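Local coordinates for protein TCR beta chain (Gallus gallus, PDB 6LIR) that pairs with the TCR alpha chain to form the chicken alpha-beta T-cell receptor, which probably recognises antigen presented by MHC molecules, at residues W155-D169 and T178-Q190. Residues are numbered along the deposited sequence; the frame is centred on the assembly and turned at random.
Sequences WKVNGVKRTEGVGTD and TYSLTSRLRISAQ
W155 and L185 meet in the core of a C1-set immunoglobulin sandwich: the indole comes from the sheet of strand 152-157, the leucine from the facing sheet, where 166-168 runs antiparallel to 178-188. This is the canonical core tryptophan of the immunoglobulin fold, packed also on C141 and C201, the intersheet disulfide. Traced outward, L185 begins with its CB over the five-membered ring, 3.8 Å from the centroid and 17° off the normal, a CH-pi contact. CG stands anti to the backbone N (chi1 164°), and the two methyls part from there: CD2 lies 3.9 Å from W155 CE3 and also meets V157 CG2, while CD1 touches V166 CG2, 3.8 Å away, and the carbonyl oxygen of E164. Across the ring from CE3, W155 NE1 donates to S183 OG at 2.9 Å, a bent bond (137°) with the hydroxyl tilted slightly from the ring plane. S183 OG also shares a 2.7 Å hydrogen bond with T168 OG1, so two partners grip this buried hydroxyl. With an alanine in place of W155, L185 CB would probably lose the flat surface beneath it and S183 OG its indole donor, opening a gap beside the disulfide. G167 and R184 form an antiparallel hydrogen-bonded pair. The R184 side chain leaves on the face opposite L185 and S183 and bends back so that NE and NH2 make weak bonds to G167 O; NH2 is modelled in a salt bridge with D169 OD1 at 2.3 Å, so short that its exact geometry is doubtful. This face turns to the TCR alpha chain, whose T150 bonds D169 OD2. At the far end R162 NE donates to E164 O, its NH2 pairs with E191, and a water accepts from R162 NH1 at 3.0 Å and donates to R186 O at 2.7 Å.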
ATOM      1  N   TRP B 155      12.890   2.868   2.093  1.00 37.52           N
ATOM      2  CA  TRP B 155      14.119   3.623   1.909  1.00 37.10           C
ATOM      3  C   TRP B 155      14.464   4.399   3.172  1.00 42.08           C
ATOM      4  O   TRP B 155      13.581   4.957   3.830  1.00 39.12           O
ATOM      5  CB  TRP B 155      13.989   4.606   0.744  1.00 42.28           C
ATOM      6  CG  TRP B 155      13.994   3.988  -0.615  1.00 38.65           C
ATOM      7  CD1 TRP B 155      12.908   3.599  -1.343  1.00 40.68           C
ATOM      8  CD2 TRP B 155      15.141   3.719  -1.427  1.00 41.10           C
ATOM      9  NE1 TRP B 155      13.308   3.093  -2.558  1.00 39.90           N
ATOM     10  CE2 TRP B 155      14.674   3.153  -2.633  1.00 41.90           C
ATOM     11  CE3 TRP B 155      16.518   3.895  -1.252  1.00 38.01           C
ATOM     12  CZ2 TRP B 155      15.535   2.765  -3.657  1.00 42.55           C
ATOM     13  CZ3 TRP B 155      17.370   3.506  -2.268  1.00 41.59           C
ATOM     14  CH2 TRP B 155      16.876   2.949  -3.456  1.00 40.01           C
ATOM     15  N   LYS B 156      15.754   4.439   3.500  1.00 40.31           N
ATOM     16  CA  LYS B 156      16.304   5.411   4.430  1.00 41.34           C
ATOM     17  C   LYS B 156      17.359   6.246   3.718  1.00 44.70           C
ATOM     18  O   LYS B 156      18.174   5.709   2.961  1.00 44.83           O
ATOM     19  CB  LYS B 156      16.906   4.727   5.661  1.00 43.47           C
ATOM     20  CG  LYS B 156      15.866   4.138   6.603  1.00 48.81           C
ATOM     21  CD  LYS B 156      16.499   3.668   7.905  1.00 47.34           C
ATOM     22  CE  LYS B 156      15.450   3.154   8.870  1.00 52.96           C
ATOM     23  NZ  LYS B 156      16.055   2.612  10.117  1.00 62.82           N
ATOM     24  N   VAL B 157      17.365   7.550   3.975  1.00 39.78           N
ATOM     25  CA  VAL B 157      18.418   8.432   3.485  1.00 47.05           C
ATOM     26  C   VAL B 157      19.132   9.005   4.700  1.00 49.30           C
ATOM     27  O   VAL B 157      18.543   9.775   5.471  1.00 50.38           O
ATOM     28  CB  VAL B 157      17.871   9.549   2.584  1.00 47.41           C
ATOM     29  CG1 VAL B 157      18.998  10.473   2.158  1.00 47.40           C
ATOM     30  CG2 VAL B 157      17.178   8.959   1.366  1.00 44.35           C
ATOM     31  N   ASN B 158      20.404   8.646   4.857  1.00 48.24           N
ATOM     32  CA  ASN B 158      21.228   9.068   5.987  1.00 51.08           C
ATOM     33  C   ASN B 158      20.535   8.751   7.312  1.00 54.37           C
ATOM     34  O   ASN B 158      20.303   9.619   8.155  1.00 56.69           O
ATOM     35  CB  ASN B 158      21.576  10.554   5.880  1.00 49.63           C
ATOM     36  CG  ASN B 158      22.481  10.854   4.701  1.00 51.67           C
ATOM     37  OD1 ASN B 158      23.331  10.041   4.335  1.00 46.03           O
ATOM     38  ND2 ASN B 158      22.302  12.024   4.098  1.00 47.71           N
ATOM     39  N   GLY B 159      20.205   7.471   7.484  1.00 52.31           N
ATOM     40  CA  GLY B 159      19.589   6.989   8.703  1.00 58.56           C
ATOM     41  C   GLY B 159      18.138   7.369   8.920  1.00 56.46           C
ATOM     42  O   GLY B 159      17.531   6.878   9.878  1.00 56.18           O
ATOM     43  N   VAL B 160      17.557   8.221   8.078  1.00 49.22           N
ATOM     44  CA  VAL B 160      16.205   8.731   8.281  1.00 53.69           C
ATOM     45  C   VAL B 160      15.259   8.083   7.279  1.00 52.90           C
ATOM     46  O   VAL B 160      15.591   7.947   6.096  1.00 50.09           O
ATOM     47  CB  VAL B 160      16.177  10.267   8.148  1.00 56.25           C
ATOM     48  CG1 VAL B 160      14.780  10.815   8.402  1.00 53.45           C
ATOM     49  CG2 VAL B 160      17.191  10.902   9.093  1.00 55.13           C
ATOM     50  N   LYS B 161      14.063   7.717   7.749  1.00 49.06           N
ATOM     51  CA  LYS B 161      13.011   7.219   6.867  1.00 48.44           C
ATOM     52  C   LYS B 161      12.702   8.245   5.789  1.00 46.30           C
ATOM     53  O   LYS B 161      12.477   9.421   6.085  1.00 48.55           O
ATOM     54  CB  LYS B 161      11.739   6.911   7.661  1.00 49.24           C
ATOM     55  CG  LYS B 161      11.968   6.172   8.966  1.00 60.13           C
ATOM     56  CD  LYS B 161      11.261   4.832   9.008  1.00 61.61           C
ATOM     57  CE  LYS B 161      11.486   4.155  10.357  1.00 67.93           C
ATOM     58  NZ  LYS B 161      10.236   4.059  11.163  1.00 62.69           N
ATOM     59  N   ARG B 162      12.695   7.804   4.536  1.00 47.12           N
ATOM     60  CA  ARG B 162      12.459   8.693   3.409  1.00 41.44           C
ATOM     61  C   ARG B 162      11.208   8.247   2.673  1.00 38.80           C
ATOM     62  O   ARG B 162      11.060   7.065   2.347  1.00 41.87           O
ATOM     63  CB  ARG B 162      13.662   8.686   2.463  1.00 44.82           C
ATOM     64  CG  ARG B 162      13.446   9.415   1.147  1.00 40.84           C
ATOM     65  CD  ARG B 162      13.506  10.916   1.344  1.00 44.15           C
ATOM     66  NE  ARG B 162      13.719  11.620   0.084  1.00 48.83           N
ATOM     67  CZ  ARG B 162      14.877  12.158  -0.287  1.00 45.90           C
ATOM     68  NH1 ARG B 162      14.977  12.779  -1.453  1.00 47.10           N
ATOM     69  NH2 ARG B 162      15.934  12.081   0.510  1.00 49.95           N
ATOM     70  N   THR B 163      10.330   9.199   2.384  1.00 43.45           N
ATOM     71  CA  THR B 163       9.132   8.941   1.607  1.00 41.70           C
ATOM     72  C   THR B 163       9.014   9.806   0.365  1.00 45.87           C
ATOM     73  O   THR B 163       8.445   9.363  -0.637  1.00 40.73           O
ATOM     74  CB  THR B 163       7.883   9.200   2.466  1.00 43.30           C
ATOM     75  OG1 THR B 163       8.041  10.435   3.179  1.00 56.05           O
ATOM     76  CG2 THR B 163       7.661   8.079   3.462  1.00 43.29           C
ATOM     77  N   GLU B 164       9.523  11.033   0.416  1.00 45.48           N
ATOM     78  CA  GLU B 164       9.491  11.938  -0.722  1.00 52.50           C
ATOM     79  C   GLU B 164      10.280  11.354  -1.891  1.00 47.70           C
ATOM     80  O   GLU B 164      11.467  11.034  -1.760  1.00 61.93           O
ATOM     81  CB  GLU B 164      10.021  13.314  -0.315  1.00 51.96           C
ATOM     82  CG  GLU B 164       9.178  14.484  -0.851  1.00 69.71           C
ATOM     83  CD  GLU B 164       7.889  14.671  -0.073  1.00 78.33           C
ATOM     84  OE1 GLU B 164       7.920  15.047   1.120  1.00 80.36           O
ATOM     85  OE2 GLU B 164       6.822  14.384  -0.650  1.00 80.50           O
ATOM     86  N   GLY B 165       9.618  11.245  -3.040  1.00 48.48           N
ATOM     87  CA  GLY B 165      10.222  10.725  -4.239  1.00 42.61           C
ATOM     88  C   GLY B 165      10.284   9.222  -4.324  1.00 41.09           C
ATOM     89  O   GLY B 165      10.874   8.698  -5.277  1.00 42.87           O
ATOM     90  N   VAL B 166       9.671   8.504  -3.387  1.00 46.20           N
ATOM     91  CA  VAL B 166       9.708   7.049  -3.385  1.00 43.27           C
ATOM     92  C   VAL B 166       8.459   6.532  -4.081  1.00 39.38           C
ATOM     93  O   VAL B 166       7.335   6.943  -3.756  1.00 43.17           O
ATOM     94  CB  VAL B 166       9.810   6.500  -1.954  1.00 43.74           C
ATOM     95  CG1 VAL B 166       9.683   4.979  -1.946  1.00 42.88           C
ATOM     96  CG2 VAL B 166      11.124   6.929  -1.321  1.00 42.10           C
ATOM     97  N   GLY B 167       8.650   5.646  -5.055  1.00 39.63           N
ATOM     98  CA  GLY B 167       7.541   4.865  -5.561  1.00 37.75           C
ATOM     99  C   GLY B 167       7.786   3.381  -5.423  1.00 42.34           C
ATOM    100  O   GLY B 167       8.662   2.831  -6.096  1.00 43.25           O
ATOM    101  N   THR B 168       6.996   2.715  -4.590  1.00 39.74           N
ATOM    102  CA  THR B 168       7.147   1.292  -4.322  1.00 41.34           C
ATOM    103  C   THR B 168       5.961   0.541  -4.906  1.00 42.05           C
ATOM    104  O   THR B 168       4.814   0.964  -4.725  1.00 41.68           O
ATOM    105  CB  THR B 168       7.266   1.031  -2.819  1.00 37.78           C
ATOM    106  OG1 THR B 168       8.369   1.784  -2.295  1.00 34.24           O
ATOM    107  CG2 THR B 168       7.493  -0.446  -2.549  1.00 40.41           C
ATOM    108  N   ASP B 169       6.233  -0.554  -5.617  1.00 41.15           N
ATOM    109  CA  ASP B 169       5.144  -1.393  -6.100  1.00 43.51           C
ATOM    110  C   ASP B 169       4.294  -1.855  -4.927  1.00 47.55           C
ATOM    111  O   ASP B 169       4.816  -2.292  -3.897  1.00 43.27           O
ATOM    112  CB  ASP B 169       5.687  -2.608  -6.853  1.00 40.74           C
ATOM    113  CG  ASP B 169       6.516  -2.228  -8.053  1.00 45.59           C
ATOM    114  OD1 ASP B 169       6.425  -1.060  -8.485  1.00 44.92           O
ATOM    115  OD2 ASP B 169       7.255  -3.096  -8.565  1.00 46.49           O
ATOM    116  N   THR B 178       9.281 -17.742  -8.202  1.00 86.66           N
ATOM    117  CA  THR B 178       9.554 -16.764  -7.156  1.00 76.34           C
ATOM    118  C   THR B 178       8.868 -15.432  -7.466  1.00 76.63           C
ATOM    119  O   THR B 178       8.280 -15.242  -8.535  1.00 78.70           O
ATOM    120  CB  THR B 178      11.059 -16.574  -6.979  1.00 69.44           C
ATOM    121  OG1 THR B 178      11.685 -16.604  -8.268  1.00 78.55           O
ATOM    122  CG2 THR B 178      11.615 -17.707  -6.143  1.00 65.30           C
ATOM    123  N   TYR B 179       8.912 -14.516  -6.498  1.00 69.11           N
ATOM    124  CA  TYR B 179       8.352 -13.180  -6.648  1.00 63.87           C
ATOM    125  C   TYR B 179       9.464 -12.139  -6.606  1.00 60.94           C
ATOM    126  O   TYR B 179      10.555 -12.381  -6.080  1.00 57.37           O
ATOM    127  CB  TYR B 179       7.348 -12.861  -5.536  1.00 59.84           C
ATOM    128  CG  TYR B 179       6.183 -13.811  -5.435  1.00 62.88           C
ATOM    129  CD1 TYR B 179       4.991 -13.547  -6.095  1.00 63.01           C
ATOM    130  CD2 TYR B 179       6.270 -14.965  -4.669  1.00 60.22           C
ATOM    131  CE1 TYR B 179       3.922 -14.412  -6.004  1.00 66.63           C
ATOM    132  CE2 TYR B 179       5.206 -15.836  -4.571  1.00 61.74           C
ATOM    133  CZ  TYR B 179       4.033 -15.554  -5.240  1.00 63.71           C
ATOM    134  OH  TYR B 179       2.966 -16.417  -5.147  1.00 71.82           O
ATOM    135  N   SER B 180       9.178 -10.977  -7.192  1.00 48.58           N
ATOM    136  CA  SER B 180      10.048  -9.815  -7.102  1.00 46.48           C
ATOM    137  C   SER B 180       9.228  -8.590  -6.713  1.00 45.12           C
ATOM    138  O   SER B 180       8.003  -8.569  -6.846  1.00 43.68           O
ATOM    139  CB  SER B 180      10.789  -9.558  -8.424  1.00 49.84           C
ATOM    140  OG  SER B 180       9.921  -9.002  -9.397  1.00 52.65           O
ATOM    141  N   LEU B 181       9.926  -7.554  -6.251  1.00 43.26           N
ATOM    142  CA  LEU B 181       9.299  -6.295  -5.876  1.00 42.03           C
ATOM    143  C   LEU B 181      10.287  -5.169  -6.142  1.00 42.13           C
ATOM    144  O   LEU B 181      11.486  -5.322  -5.906  1.00 41.28           O
ATOM    145  CB  LEU B 181       8.854  -6.288  -4.406  1.00 40.13           C
ATOM    146  CG  LEU B 181       7.857  -5.189  -4.017  1.00 42.79           C
ATOM    147  CD1 LEU B 181       6.452  -5.519  -4.515  1.00 39.01           C
ATOM    148  CD2 LEU B 181       7.851  -4.954  -2.511  1.00 45.38           C
ATOM    149  N   THR B 182       9.781  -4.043  -6.634  1.00 42.75           N
ATOM    150  CA  THR B 182      10.624  -2.943  -7.074  1.00 43.58           C
ATOM    151  C   THR B 182      10.235  -1.660  -6.357  1.00 40.58           C
ATOM    152  O   THR B 182       9.049  -1.379  -6.165  1.00 43.71           O
ATOM    153  CB  THR B 182      10.515  -2.745  -8.599  1.00 46.59           C
ATOM    154  OG1 THR B 182      10.871  -3.961  -9.268  1.00 48.02           O
ATOM    155  CG2 THR B 182      11.434  -1.631  -9.074  1.00 40.49           C
ATOM    156  N   SER B 183      11.240  -0.866  -5.997  1.00 37.72           N
ATOM    157  CA  SER B 183      11.016   0.449  -5.415  1.00 39.20           C
ATOM    158  C   SER B 183      11.976   1.433  -6.052  1.00 40.18           C
ATOM    159  O   SER B 183      13.164   1.138  -6.210  1.00 41.09           O
ATOM    160  CB  SER B 183      11.216   0.439  -3.896  1.00 37.84           C
ATOM    161  OG  SER B 183      10.865   1.698  -3.352  1.00 41.46           O
ATOM    162  N   ARG B 184      11.452   2.593  -6.428  1.00 37.46           N
ATOM    163  CA  ARG B 184      12.233   3.649  -7.050  1.00 41.89           C
ATOM    164  C   ARG B 184      12.251   4.858  -6.132  1.00 41.21           C
ATOM    165  O   ARG B 184      11.204   5.262  -5.615  1.00 39.05           O
ATOM    166  CB  ARG B 184      11.668   4.009  -8.427  1.00 38.97           C
ATOM    167  CG  ARG B 184      11.895   2.921  -9.464  1.00 42.82           C
ATOM    168  CD  ARG B 184      10.615   2.550 -10.206  1.00 49.30           C
ATOM    169  NE  ARG B 184       9.561   2.107  -9.304  1.00 48.30           N
ATOM    170  CZ  ARG B 184       8.751   1.080  -9.537  1.00 44.58           C
ATOM    171  NH1 ARG B 184       8.869   0.363 -10.647  1.00 47.13           N
ATOM    172  NH2 ARG B 184       7.822   0.766  -8.651  1.00 44.92           N
ATOM    173  N   LEU B 185      13.440   5.402  -5.898  1.00 34.67           N
ATOM    174  CA  LEU B 185      13.611   6.691  -5.238  1.00 37.25           C
ATOM    175  C   LEU B 185      14.227   7.648  -6.248  1.00 38.21           C
ATOM    176  O   LEU B 185      15.378   7.465  -6.661  1.00 36.42           O
ATOM    177  CB  LEU B 185      14.487   6.563  -3.991  1.00 36.77           C
ATOM    178  CG  LEU B 185      15.051   7.865  -3.410  1.00 39.85           C
ATOM    179  CD1 LEU B 185      13.934   8.829  -3.017  1.00 38.43           C
ATOM    180  CD2 LEU B 185      15.969   7.584  -2.221  1.00 37.66           C
ATOM    181  N   ARG B 186      13.465   8.659  -6.652  1.00 37.48           N
ATOM    182  CA  ARG B 186      13.944   9.672  -7.586  1.00 38.23           C
ATOM    183  C   ARG B 186      14.325  10.929  -6.818  1.00 40.78           C
ATOM    184  O   ARG B 186      13.518  11.457  -6.046  1.00 39.75           O
ATOM    185  CB  ARG B 186      12.894   9.994  -8.653  1.00 35.41           C
ATOM    186  CG  ARG B 186      13.488  10.699  -9.878  1.00 34.35           C
ATOM    187  CD  ARG B 186      12.517  10.790 -11.048  1.00 35.84           C
ATOM    188  NE  ARG B 186      13.232  10.973 -12.315  1.00 35.00           N
ATOM    189  CZ  ARG B 186      12.675  11.408 -13.442  1.00 39.72           C
ATOM    190  NH1 ARG B 186      11.387  11.717 -13.472  1.00 37.52           N
ATOM    191  NH2 ARG B 186      13.408  11.538 -14.542  1.00 38.01           N
ATOM    192  N   ILE B 187      15.563  11.390  -7.007  1.00 40.19           N
ATOM    193  CA  ILE B 187      16.076  12.549  -6.292  1.00 43.47           C
ATOM    194  C   ILE B 187      16.673  13.540  -7.284  1.00 44.63           C
ATOM    195  O   ILE B 187      17.002  13.195  -8.421  1.00 46.32           O
ATOM    196  CB  ILE B 187      17.138  12.145  -5.251  1.00 45.42           C
ATOM    197  CG1 ILE B 187      18.303  11.450  -5.956  1.00 41.59           C
ATOM    198  CG2 ILE B 187      16.529  11.236  -4.189  1.00 36.50           C
ATOM    199  CD1 ILE B 187      19.369  10.945  -5.024  1.00 43.92           C
ATOM    200  N   SER B 188      16.807  14.787  -6.833  1.00 42.81           N
ATOM    201  CA  SER B 188      17.475  15.812  -7.624  1.00 47.23           C
ATOM    202  C   SER B 188      18.943  15.453  -7.844  1.00 48.17           C
ATOM    203  O   SER B 188      19.553  14.728  -7.054  1.00 45.23           O
ATOM    204  CB  SER B 188      17.362  17.170  -6.934  1.00 45.20           C
ATOM    205  OG  SER B 188      18.171  17.204  -5.773  1.00 51.01           O
ATOM    206  N   ALA B 189      19.504  15.952  -8.951  1.00 46.36           N
ATOM    207  CA  ALA B 189      20.924  15.744  -9.224  1.00 44.40           C
ATOM    208  C   ALA B 189      21.808  16.286  -8.100  1.00 43.52           C
ATOM    209  O   ALA B 189      22.803  15.652  -7.729  1.00 45.55           O
ATOM    210  CB  ALA B 189      21.296  16.384 -10.561  1.00 42.12           C
ATOM    211  N   GLN B 190      21.451  17.448  -7.536  1.00 49.08           N
ATOM    212  CA  GLN B 190      22.211  18.022  -6.423  1.00 56.29           C
ATOM    213  C   GLN B 190      22.286  17.062  -5.238  1.00 54.83           C
ATOM    214  O   GLN B 190      23.337  16.931  -4.596  1.00 54.65           O
ATOM    215  CB  GLN B 190      21.635  19.376  -5.998  1.00 62.27           C
ATOM    216  CG  GLN B 190      20.128  19.527  -6.037  1.00 68.04           C
ATOM    217  CD  GLN B 190      19.637  19.936  -7.415  1.00 77.87           C
ATOM    218  OE1 GLN B 190      19.480  19.094  -8.300  1.00 79.98           O
ATOM    219  NE2 GLN B 190      19.424  21.235  -7.615  1.00 80.39           N
TER
HETATM  220  O   HOH W   1      13.488  13.259  -4.030  1.00 43.16           O